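Local structure of peroxisomal acyl-CoA oxidase 1A (Solanum lycopersicum, 2FON) at residues 128-132 with 205-209; 301-305 with 370-374; 398-402 with 546-550. The protein probably oxidises fatty acyl-CoA in peroxisomal beta-oxidation, as acyl-CoA oxidases do, using FAD as its cofactor. All blocks are in the same frame, centred on the assembly; numbering follows the deposited sequence.

In the fold
The three contacts come in series along the chain, each closing before the next opens. Interaction 1 joins helix 118-132 to strand 204-213 of the mixed sheet, while interactions 2 and 3 are packed between helices. Interaction 2 pairs helices 297-328 and 347-380, and interaction 3 sets helix 389-417, which follows helix 347-380 in the chain, across helix 535-558. Centres of interactions 2 and 3 lie 13 Å apart, and they touch where R304 CD meets K400 CG at 4.2 Å. Interaction 1 is separate: its centre is 20 Å from the centre of interaction 2 and 29 Å from the centre of interaction 3. Together they sample the N-terminal helical, middle beta and C-terminal helical parts of this flavoprotein.

Interaction 1 of 3, residues 128-132 with 205-209; sequences AIKGQ and AVVYA
The phenol OH of Y208 and the amide of Q132 approach from opposite directions, and the OH of Y208 gives a hydrogen bond to OE1 of Q132 at 2.7 Å. The acceptor lies at the edge of the Y208 ring and in its plane. Seen from the amide, the hydroxyl stays in the carbonyl plane but stands well to the side of the C=O bond, the C=O...O angle being 97°. Amide and ring planes are turned 36° apart.

Beside this polar pair lies a small apolar patch. CB of A128 is 4.0 Å from OH of Y208, and the same methyl sits 4.2 Å from CG2 of V206. CG1 of I129 reaches that CG2 as well, at 4.3 Å, so one valine methyl takes both helix residues. CG2, anti to the carbonyl carbon and beside the backbone N, is the branch of V206 turned to the helix.

Further out, backbone bonds hold the helix residue and the strand residue in place. Q132 N is held by A128 O at 2.9 Å within the last turn of helix 118-132, and the backbone of Q132 also bonds to R276. V206 pairs with C153 and A155 of the adjoining strand. The Y208 ring meets that of Y154, an FAD-binding residue, and the Y208 side chain is about 7 Å from the bound FAD. The axes of the two short segments approach to 10.9 Å at 59°, a helix end laid against a sheet strand. This is the packing of the N-terminal helical domain on the middle beta domain in the acyl-CoA dehydrogenase and oxidase fold, here beside the FAD site.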
ATOM      1  N   ALA B 128     -15.289   9.525 -26.486  1.00 63.53           N
ATOM      2  CA  ALA B 128     -16.174   8.458 -26.974  1.00 63.81           C
ATOM      3  C   ALA B 128     -17.035   8.906 -28.147  1.00 63.81           C
ATOM      4  O   ALA B 128     -17.240   8.153 -29.114  1.00 64.55           O
ATOM      5  CB  ALA B 128     -17.052   7.877 -25.848  1.00 63.68           C
ATOM      6  N   ILE B 129     -17.537  10.126 -28.082  1.00 63.20           N
ATOM      7  CA  ILE B 129     -18.308  10.626 -29.197  1.00 63.07           C
ATOM      8  C   ILE B 129     -17.437  10.788 -30.454  1.00 63.63           C
ATOM      9  O   ILE B 129     -17.791  10.268 -31.532  1.00 63.22           O
ATOM     10  CB  ILE B 129     -19.059  11.895 -28.815  1.00 63.06           C
ATOM     11  CG1 ILE B 129     -20.019  11.540 -27.662  1.00 62.68           C
ATOM     12  CG2 ILE B 129     -19.801  12.426 -30.023  1.00 61.20           C
ATOM     13  CD1 ILE B 129     -20.743  12.711 -27.031  1.00 63.05           C
ATOM     14  N   LYS B 130     -16.288  11.467 -30.282  1.00 64.23           N
ATOM     15  CA  LYS B 130     -15.277  11.617 -31.322  1.00 64.64           C
ATOM     16  C   LYS B 130     -14.920  10.312 -32.021  1.00 64.18           C
ATOM     17  O   LYS B 130     -15.061  10.188 -33.224  1.00 64.18           O
ATOM     18  CB  LYS B 130     -14.035  12.315 -30.784  1.00 65.09           C
ATOM     19  CG  LYS B 130     -13.986  13.748 -31.314  1.00 67.93           C
ATOM     20  CD  LYS B 130     -12.730  14.514 -30.988  1.00 71.63           C
ATOM     21  CE  LYS B 130     -12.542  15.578 -32.091  1.00 77.02           C
ATOM     22  NZ  LYS B 130     -11.167  16.193 -32.183  1.00 78.73           N
ATOM     23  N   GLY B 131     -14.516   9.324 -31.244  1.00 64.36           N
ATOM     24  CA  GLY B 131     -14.169   8.029 -31.776  1.00 63.48           C
ATOM     25  C   GLY B 131     -15.322   7.222 -32.309  1.00 63.30           C
ATOM     26  O   GLY B 131     -15.113   6.397 -33.198  1.00 63.37           O
ATOM     27  N   GLN B 132     -16.536   7.410 -31.797  1.00 62.81           N
ATOM     28  CA  GLN B 132     -17.566   6.451 -32.193  1.00 62.80           C
ATOM     29  C   GLN B 132     -18.837   7.047 -32.780  1.00 62.95           C
ATOM     30  O   GLN B 132     -19.764   6.301 -33.117  1.00 63.38           O
ATOM     31  CB  GLN B 132     -17.932   5.495 -31.048  1.00 62.61           C
ATOM     32  CG  GLN B 132     -16.802   4.823 -30.331  1.00 62.48           C
ATOM     33  CD  GLN B 132     -17.171   4.383 -28.921  1.00 63.90           C
ATOM     34  OE1 GLN B 132     -18.198   3.721 -28.702  1.00 68.34           O
ATOM     35  NE2 GLN B 132     -16.340   4.731 -27.964  1.00 60.89           N
ATOM     36  N   ALA B 205     -24.984  10.739 -20.459  1.00 66.75           N
ATOM     37  CA  ALA B 205     -23.948   9.730 -20.501  1.00 66.23           C
ATOM     38  C   ALA B 205     -23.913   9.039 -21.858  1.00 65.88           C
ATOM     39  O   ALA B 205     -24.944   8.954 -22.525  1.00 65.47           O
ATOM     40  CB  ALA B 205     -24.226   8.729 -19.436  1.00 66.62           C
ATOM     41  N   VAL B 206     -22.728   8.557 -22.248  1.00 65.50           N
ATOM     42  CA  VAL B 206     -22.621   7.443 -23.169  1.00 65.24           C
ATOM     43  C   VAL B 206     -22.792   6.254 -22.273  1.00 66.20           C
ATOM     44  O   VAL B 206     -22.044   6.100 -21.314  1.00 67.08           O
ATOM     45  CB  VAL B 206     -21.261   7.360 -23.800  1.00 65.38           C
ATOM     46  CG1 VAL B 206     -21.153   6.119 -24.667  1.00 65.09           C
ATOM     47  CG2 VAL B 206     -20.989   8.628 -24.650  1.00 65.17           C
ATOM     48  N   VAL B 207     -23.827   5.451 -22.555  1.00 66.61           N
ATOM     49  CA  VAL B 207     -24.182   4.219 -21.841  1.00 64.88           C
ATOM     50  C   VAL B 207     -23.852   3.071 -22.760  1.00 65.34           C
ATOM     51  O   VAL B 207     -24.439   2.939 -23.828  1.00 65.34           O
ATOM     52  CB  VAL B 207     -25.707   4.186 -21.591  1.00 64.85           C
ATOM     53  CG1 VAL B 207     -26.177   2.880 -21.021  1.00 60.37           C
ATOM     54  CG2 VAL B 207     -26.105   5.311 -20.692  1.00 64.26           C
ATOM     55  N   TYR B 208     -22.894   2.251 -22.362  1.00 66.00           N
ATOM     56  CA  TYR B 208     -22.671   0.929 -23.005  1.00 66.22           C
ATOM     57  C   TYR B 208     -23.758  -0.126 -22.647  1.00 65.78           C
ATOM     58  O   TYR B 208     -24.114  -0.288 -21.500  1.00 66.19           O
ATOM     59  CB  TYR B 208     -21.208   0.473 -22.785  1.00 65.29           C
ATOM     60  CG  TYR B 208     -20.353   1.407 -23.574  1.00 66.37           C
ATOM     61  CD1 TYR B 208     -19.882   2.608 -23.019  1.00 67.47           C
ATOM     62  CD2 TYR B 208     -20.151   1.186 -24.937  1.00 65.50           C
ATOM     63  CE1 TYR B 208     -19.162   3.520 -23.815  1.00 64.47           C
ATOM     64  CE2 TYR B 208     -19.451   2.069 -25.717  1.00 63.45           C
ATOM     65  CZ  TYR B 208     -18.963   3.226 -25.166  1.00 65.07           C
ATOM     66  OH  TYR B 208     -18.270   4.078 -26.005  1.00 67.16           O
ATOM     67  N   ALA B 209     -24.303  -0.792 -23.649  1.00 65.11           N
ATOM     68  CA  ALA B 209     -25.367  -1.782 -23.467  1.00 64.47           C
ATOM     69  C   ALA B 209     -25.375  -2.753 -24.638  1.00 64.05           C
ATOM     70  O   ALA B 209     -24.782  -2.491 -25.704  1.00 64.05           O
ATOM     71  CB  ALA B 209     -26.715  -1.100 -23.361  1.00 64.69           C
TER

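Interaction 2 of 3, residues 301-305 with 370-374; sequences VYVRQ and LKWLY
Y302 turns the edge of its ring toward the face of Y374, a T-shaped pair with centroids 5.7 Å apart and planes at 73°. The leading atom is CD1 of Y302, which stands over one face of the Y374 ring and is displaced toward its rim. CB of Y302 adds to the contact, lying 3.9 Å from CE1 of Y374. Both rings leave their helices in the same way, with CG anti to the backbone N (chi1 -177° in Y302), and they meet on the more exposed flank of the interface.

Next to this pair V301 points its CB bond at the opposing helix. Its CG1 methyl rests against the base of Y374, 3.8 Å from CA and nearly as close to CB, while the CB of V301 sits at the edge of the Y374 ring. The Y374 side chain is thus met at its root by V301 and over its ring face by Y302. A looser apolar approach joins CG1 of V301 to CD2 of L373 at 4.4 Å.

One turn along, Q305 and L370 run alongside each other, heading opposite ways, which brings CG of Q305 to 3.6 Å from CB of L370. The glutamine chain bends at its second torsion, and NE2 of Q305 comes to 4.4 Å from CD of K371. L370 also touches T396 of helix 389-417, which covers the inner side.

Short-segment axes 9.4 Å apart and at 172° describe two nearly antiparallel helices of the C-terminal helical domain. The contacts between them are largely between carbon atoms, consistent with cohesion mainly by dispersion, with an edge-to-face electrostatic term from the tyrosine pair.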
ATOM      1  N   VAL B 301      -4.147   3.272 -27.772  1.00 80.98           N
ATOM      2  CA  VAL B 301      -2.782   3.753 -27.613  1.00 80.31           C
ATOM      3  C   VAL B 301      -2.731   5.101 -26.912  1.00 79.92           C
ATOM      4  O   VAL B 301      -1.901   5.296 -26.027  1.00 79.99           O
ATOM      5  CB  VAL B 301      -2.065   3.846 -28.964  1.00 80.29           C
ATOM      6  CG1 VAL B 301      -0.586   4.136 -28.754  1.00 79.45           C
ATOM      7  CG2 VAL B 301      -2.276   2.553 -29.756  1.00 79.35           C
ATOM      8  N   TYR B 302      -3.635   6.005 -27.300  1.00 79.30           N
ATOM      9  CA  TYR B 302      -3.693   7.348 -26.758  1.00 78.57           C
ATOM     10  C   TYR B 302      -3.988   7.283 -25.269  1.00 78.06           C
ATOM     11  O   TYR B 302      -3.267   7.865 -24.450  1.00 78.43           O
ATOM     12  CB  TYR B 302      -4.760   8.182 -27.476  1.00 79.50           C
ATOM     13  CG  TYR B 302      -4.809   9.621 -27.006  1.00 80.15           C
ATOM     14  CD1 TYR B 302      -4.130  10.638 -27.700  1.00 80.63           C
ATOM     15  CD2 TYR B 302      -5.531   9.967 -25.857  1.00 80.91           C
ATOM     16  CE1 TYR B 302      -4.174  11.968 -27.259  1.00 81.34           C
ATOM     17  CE2 TYR B 302      -5.569  11.274 -25.390  1.00 82.01           C
ATOM     18  CZ  TYR B 302      -4.897  12.280 -26.089  1.00 82.72           C
ATOM     19  OH  TYR B 302      -4.973  13.583 -25.593  1.00 82.74           O
ATOM     20  N   VAL B 303      -5.050   6.578 -24.908  1.00 76.82           N
ATOM     21  CA  VAL B 303      -5.419   6.521 -23.525  1.00 75.77           C
ATOM     22  C   VAL B 303      -4.325   5.856 -22.690  1.00 75.25           C
ATOM     23  O   VAL B 303      -3.849   6.440 -21.709  1.00 75.90           O
ATOM     24  CB  VAL B 303      -6.738   5.803 -23.303  1.00 76.09           C
ATOM     25  CG1 VAL B 303      -7.118   5.920 -21.817  1.00 76.28           C
ATOM     26  CG2 VAL B 303      -7.837   6.402 -24.181  1.00 75.32           C
ATOM     27  N   ARG B 304      -3.912   4.651 -23.061  1.00 73.87           N
ATOM     28  CA  ARG B 304      -2.859   4.002 -22.316  1.00 72.56           C
ATOM     29  C   ARG B 304      -1.653   4.954 -22.155  1.00 72.17           C
ATOM     30  O   ARG B 304      -1.106   5.087 -21.059  1.00 73.10           O
ATOM     31  CB  ARG B 304      -2.419   2.701 -22.984  1.00 72.60           C
ATOM     32  CG  ARG B 304      -3.504   1.715 -23.318  1.00 71.85           C
ATOM     33  CD  ARG B 304      -4.103   1.113 -22.094  1.00 71.91           C
ATOM     34  NE  ARG B 304      -4.991  -0.027 -22.350  1.00 74.16           N
ATOM     35  CZ  ARG B 304      -4.788  -0.985 -23.269  1.00 71.77           C
ATOM     36  NH1 ARG B 304      -3.689  -0.962 -24.044  1.00 67.67           N
ATOM     37  NH2 ARG B 304      -5.681  -1.982 -23.381  1.00 66.03           N
ATOM     38  N   GLN B 305      -1.238   5.616 -23.235  1.00 70.55           N
ATOM     39  CA  GLN B 305      -0.104   6.530 -23.184  1.00 69.04           C
ATOM     40  C   GLN B 305      -0.331   7.512 -22.051  1.00 68.70           C
ATOM     41  O   GLN B 305       0.509   7.702 -21.178  1.00 68.17           O
ATOM     42  CB  GLN B 305       0.043   7.276 -24.524  1.00 68.90           C
ATOM     43  CG  GLN B 305       1.245   8.234 -24.610  1.00 67.88           C
ATOM     44  CD  GLN B 305       0.976   9.593 -23.952  1.00 68.59           C
ATOM     45  OE1 GLN B 305      -0.149  10.131 -24.038  1.00 68.39           O
ATOM     46  NE2 GLN B 305       2.006  10.154 -23.296  1.00 65.27           N
ATOM     47  N   LEU B 370       5.804   6.329 -26.176  1.00 61.62           N
ATOM     48  CA  LEU B 370       4.432   5.977 -26.576  1.00 62.10           C
ATOM     49  C   LEU B 370       3.773   7.052 -27.387  1.00 62.71           C
ATOM     50  O   LEU B 370       2.930   6.776 -28.228  1.00 62.63           O
ATOM     51  CB  LEU B 370       3.576   5.604 -25.395  1.00 61.89           C
ATOM     52  CG  LEU B 370       3.853   4.245 -24.742  1.00 61.31           C
ATOM     53  CD1 LEU B 370       3.035   4.168 -23.503  1.00 58.56           C
ATOM     54  CD2 LEU B 370       3.528   3.079 -25.660  1.00 60.59           C
ATOM     55  N   LYS B 371       4.175   8.288 -27.125  1.00 64.19           N
ATOM     56  CA  LYS B 371       3.779   9.449 -27.917  1.00 65.12           C
ATOM     57  C   LYS B 371       4.131   9.140 -29.320  1.00 64.57           C
ATOM     58  O   LYS B 371       3.322   9.335 -30.195  1.00 65.00           O
ATOM     59  CB  LYS B 371       4.611  10.650 -27.490  1.00 66.42           C
ATOM     60  CG  LYS B 371       3.964  11.987 -27.627  1.00 70.66           C
ATOM     61  CD  LYS B 371       3.993  12.701 -26.256  1.00 77.08           C
ATOM     62  CE  LYS B 371       3.041  13.926 -26.250  1.00 80.41           C
ATOM     63  NZ  LYS B 371       3.102  14.669 -24.946  1.00 81.64           N
ATOM     64  N   TRP B 372       5.348   8.648 -29.541  1.00 64.91           N
ATOM     65  CA  TRP B 372       5.792   8.314 -30.900  1.00 65.26           C
ATOM     66  C   TRP B 372       5.008   7.134 -31.411  1.00 65.24           C
ATOM     67  O   TRP B 372       4.525   7.166 -32.533  1.00 65.23           O
ATOM     68  CB  TRP B 372       7.296   8.019 -30.990  1.00 65.54           C
ATOM     69  CG  TRP B 372       7.722   7.475 -32.332  1.00 66.58           C
ATOM     70  CD1 TRP B 372       7.993   8.200 -33.476  1.00 67.11           C
ATOM     71  CD2 TRP B 372       7.896   6.092 -32.693  1.00 67.79           C
ATOM     72  NE1 TRP B 372       8.332   7.357 -34.502  1.00 66.14           N
ATOM     73  CE2 TRP B 372       8.284   6.060 -34.053  1.00 68.15           C
ATOM     74  CE3 TRP B 372       7.751   4.876 -32.004  1.00 68.19           C
ATOM     75  CZ2 TRP B 372       8.537   4.845 -34.736  1.00 68.39           C
ATOM     76  CZ3 TRP B 372       8.009   3.664 -32.688  1.00 66.76           C
ATOM     77  CH2 TRP B 372       8.396   3.664 -34.027  1.00 67.06           C
ATOM     78  N   LEU B 373       4.872   6.104 -30.580  1.00 65.59           N
ATOM     79  CA  LEU B 373       4.164   4.912 -30.996  1.00 66.32           C
ATOM     80  C   LEU B 373       2.742   5.239 -31.428  1.00 67.14           C
ATOM     81  O   LEU B 373       2.204   4.614 -32.344  1.00 66.89           O
ATOM     82  CB  LEU B 373       4.171   3.815 -29.925  1.00 66.16           C
ATOM     83  CG  LEU B 373       3.484   2.551 -30.491  1.00 66.26           C
ATOM     84  CD1 LEU B 373       4.341   1.760 -31.472  1.00 62.30           C
ATOM     85  CD2 LEU B 373       2.961   1.667 -29.376  1.00 67.92           C
ATOM     86  N   TYR B 374       2.141   6.230 -30.785  1.00 68.58           N
ATOM     87  CA  TYR B 374       0.806   6.680 -31.192  1.00 69.91           C
ATOM     88  C   TYR B 374       0.798   7.283 -32.590  1.00 69.50           C
ATOM     89  O   TYR B 374      -0.106   7.002 -33.358  1.00 69.98           O
ATOM     90  CB  TYR B 374       0.192   7.658 -30.173  1.00 71.21           C
ATOM     91  CG  TYR B 374      -1.035   8.361 -30.697  1.00 72.81           C
ATOM     92  CD1 TYR B 374      -2.283   7.731 -30.664  1.00 75.34           C
ATOM     93  CD2 TYR B 374      -0.950   9.647 -31.243  1.00 73.25           C
ATOM     94  CE1 TYR B 374      -3.430   8.370 -31.157  1.00 75.97           C
ATOM     95  CE2 TYR B 374      -2.079  10.293 -31.737  1.00 74.77           C
ATOM     96  CZ  TYR B 374      -3.323   9.647 -31.696  1.00 75.23           C
ATOM     97  OH  TYR B 374      -4.461  10.270 -32.194  1.00 74.46           O
TER

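Interaction 3 of 3, residues 398-402 with 546-550; sequences GLKSL and CQLIV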
ATOM      1  N   GLY B 398       0.779  -3.964 -21.462  1.00 63.24           N
ATOM      2  CA  GLY B 398       1.871  -4.370 -20.612  1.00 62.67           C
ATOM      3  C   GLY B 398       2.486  -3.206 -19.922  1.00 63.08           C
ATOM      4  O   GLY B 398       2.747  -3.275 -18.711  1.00 63.63           O
ATOM      5  N   LEU B 399       2.697  -2.132 -20.667  1.00 62.83           N
ATOM      6  CA  LEU B 399       3.253  -0.938 -20.073  1.00 63.15           C
ATOM      7  C   LEU B 399       2.338  -0.234 -19.063  1.00 63.81           C
ATOM      8  O   LEU B 399       2.828   0.291 -18.009  1.00 64.68           O
ATOM      9  CB  LEU B 399       3.696   0.022 -21.156  1.00 63.30           C
ATOM     10  CG  LEU B 399       4.981  -0.467 -21.816  1.00 63.38           C
ATOM     11  CD1 LEU B 399       5.493   0.537 -22.773  1.00 62.44           C
ATOM     12  CD2 LEU B 399       6.049  -0.752 -20.799  1.00 64.28           C
ATOM     13  N   LYS B 400       1.036  -0.187 -19.357  1.00 62.74           N
ATOM     14  CA  LYS B 400       0.090   0.413 -18.401  1.00 62.36           C
ATOM     15  C   LYS B 400       0.152  -0.370 -17.109  1.00 63.02           C
ATOM     16  O   LYS B 400       0.278   0.195 -16.019  1.00 63.38           O
ATOM     17  CB  LYS B 400      -1.345   0.354 -18.967  1.00 62.79           C
ATOM     18  CG  LYS B 400      -2.463   1.077 -18.223  1.00 59.50           C
ATOM     19  CD  LYS B 400      -2.862   0.295 -16.985  1.00 60.79           C
ATOM     20  CE  LYS B 400      -4.302   0.569 -16.506  1.00 62.18           C
ATOM     21  NZ  LYS B 400      -4.637  -0.312 -15.297  1.00 61.11           N
ATOM     22  N   SER B 401       0.059  -1.696 -17.225  1.00 63.10           N
ATOM     23  CA  SER B 401       0.113  -2.574 -16.047  1.00 62.74           C
ATOM     24  C   SER B 401       1.399  -2.411 -15.246  1.00 62.78           C
ATOM     25  O   SER B 401       1.386  -2.211 -14.050  1.00 61.13           O
ATOM     26  CB  SER B 401       0.049  -4.009 -16.517  1.00 62.89           C
ATOM     27  OG  SER B 401      -0.146  -4.841 -15.412  1.00 62.64           O
ATOM     28  N   LEU B 402       2.522  -2.502 -15.951  1.00 63.75           N
ATOM     29  CA  LEU B 402       3.798  -2.466 -15.306  1.00 64.26           C
ATOM     30  C   LEU B 402       3.894  -1.196 -14.507  1.00 65.64           C
ATOM     31  O   LEU B 402       4.194  -1.256 -13.277  1.00 66.38           O
ATOM     32  CB  LEU B 402       4.903  -2.454 -16.305  1.00 63.92           C
ATOM     33  CG  LEU B 402       6.141  -2.795 -15.526  1.00 63.14           C
ATOM     34  CD1 LEU B 402       6.056  -4.252 -15.108  1.00 65.73           C
ATOM     35  CD2 LEU B 402       7.348  -2.524 -16.354  1.00 60.13           C
ATOM     36  N   CYS B 546       7.716  -6.580 -20.362  1.00 64.86           N
ATOM     37  CA  CYS B 546       7.468  -5.169 -20.129  1.00 66.96           C
ATOM     38  C   CYS B 546       8.686  -4.423 -19.565  1.00 66.11           C
ATOM     39  O   CYS B 546       9.007  -3.312 -19.988  1.00 66.33           O
ATOM     40  CB  CYS B 546       6.239  -4.966 -19.254  1.00 67.10           C
ATOM     41  SG  CYS B 546       4.706  -5.601 -20.095  1.00 75.74           S
ATOM     42  N   GLN B 547       9.359  -5.057 -18.619  1.00 66.02           N
ATOM     43  CA  GLN B 547      10.557  -4.532 -18.007  1.00 65.58           C
ATOM     44  C   GLN B 547      11.576  -4.303 -19.080  1.00 65.99           C
ATOM     45  O   GLN B 547      12.306  -3.314 -19.027  1.00 66.96           O
ATOM     46  CB  GLN B 547      11.070  -5.514 -16.974  1.00 65.51           C
ATOM     47  CG  GLN B 547      10.285  -5.420 -15.673  1.00 66.66           C
ATOM     48  CD  GLN B 547      10.682  -6.445 -14.633  1.00 67.57           C
ATOM     49  OE1 GLN B 547      11.084  -7.545 -14.940  1.00 73.24           O
ATOM     50  NE2 GLN B 547      10.553  -6.091 -13.418  1.00 66.99           N
ATOM     51  N   LEU B 548      11.592  -5.190 -20.077  1.00 65.21           N
ATOM     52  CA  LEU B 548      12.541  -5.101 -21.147  1.00 64.80           C
ATOM     53  C   LEU B 548      12.173  -3.911 -22.035  1.00 65.66           C
ATOM     54  O   LEU B 548      13.032  -3.198 -22.538  1.00 65.86           O
ATOM     55  CB  LEU B 548      12.595  -6.416 -21.953  1.00 64.02           C
ATOM     56  CG  LEU B 548      13.170  -6.303 -23.375  1.00 62.50           C
ATOM     57  CD1 LEU B 548      14.630  -5.904 -23.348  1.00 61.06           C
ATOM     58  CD2 LEU B 548      13.002  -7.551 -24.183  1.00 64.38           C
ATOM     59  N   ILE B 549      10.893  -3.704 -22.258  1.00 66.40           N
ATOM     60  CA  ILE B 549      10.519  -2.571 -23.066  1.00 66.78           C
ATOM     61  C   ILE B 549      11.017  -1.302 -22.349  1.00 67.17           C
ATOM     62  O   ILE B 549      11.663  -0.452 -22.994  1.00 68.16           O
ATOM     63  CB  ILE B 549       8.992  -2.527 -23.368  1.00 67.26           C
ATOM     64  CG1 ILE B 549       8.551  -3.740 -24.184  1.00 65.59           C
ATOM     65  CG2 ILE B 549       8.638  -1.311 -24.181  1.00 67.16           C
ATOM     66  CD1 ILE B 549       7.070  -3.833 -24.256  1.00 65.48           C
ATOM     67  N   VAL B 550      10.805  -1.193 -21.035  1.00 65.84           N
ATOM     68  CA  VAL B 550      11.192   0.008 -20.348  1.00 66.20           C
ATOM     69  C   VAL B 550      12.689   0.160 -20.520  1.00 67.73           C
ATOM     70  O   VAL B 550      13.160   1.133 -21.110  1.00 69.54           O
ATOM     71  CB  VAL B 550      10.784   0.009 -18.865  1.00 66.72           C
ATOM     72  CG1 VAL B 550      11.248   1.278 -18.151  1.00 66.45           C
ATOM     73  CG2 VAL B 550       9.244  -0.111 -18.701  1.00 66.05           C
TER
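G398 and C546 are the closest CA pair of a near-perpendicular helix crossing in the C-terminal helical part of the acyl-CoA oxidase fold, where helix 389-417 of the C-alpha1 domain meets helix 535-558. The axes of the short segments cross at -93° and approach to 9.6 Å. CA atoms of G398 and C546 are only 5.7 Å apart, a spacing that fits the lack of a side chain at G398: its bare backbone faces C546, whose CB bond is directed at the other helix. The approach of SG of C546 to G398 is modelled very short and is doubtful in detail.

Two leucines complete the tightly packed part. L399 divides its methyls, CD1 lying 3.9 Å from CG2 of I549 and CD2 as near to CG2 of V550. L402, with CG anti to its backbone N (chi1 -165°), sends CD2 to CB of C546 at 4.0 Å. L399 crosses I549 and V550 at a slant, and L402 crosses V550 in the same manner.

The looser side is that of L402, the one partly exposed residue among those touching, though Y578 of helix 567-585 also covers it. Here CD2 of L402 meets the backbone N of Q547 at 3.9 Å and its CG at 4.2 Å. Q547 otherwise contributes little to the contact, since its CB bond points away from helix 389-417, and its OE1 is bonded to R509 within the protein. The polar side chains of K400 and S401 serve other partners, K400 bonding to the backbone of A439 and G444. CG2 of V550 receives both leucines, with CD2 of L402 at 3.9 Å from it.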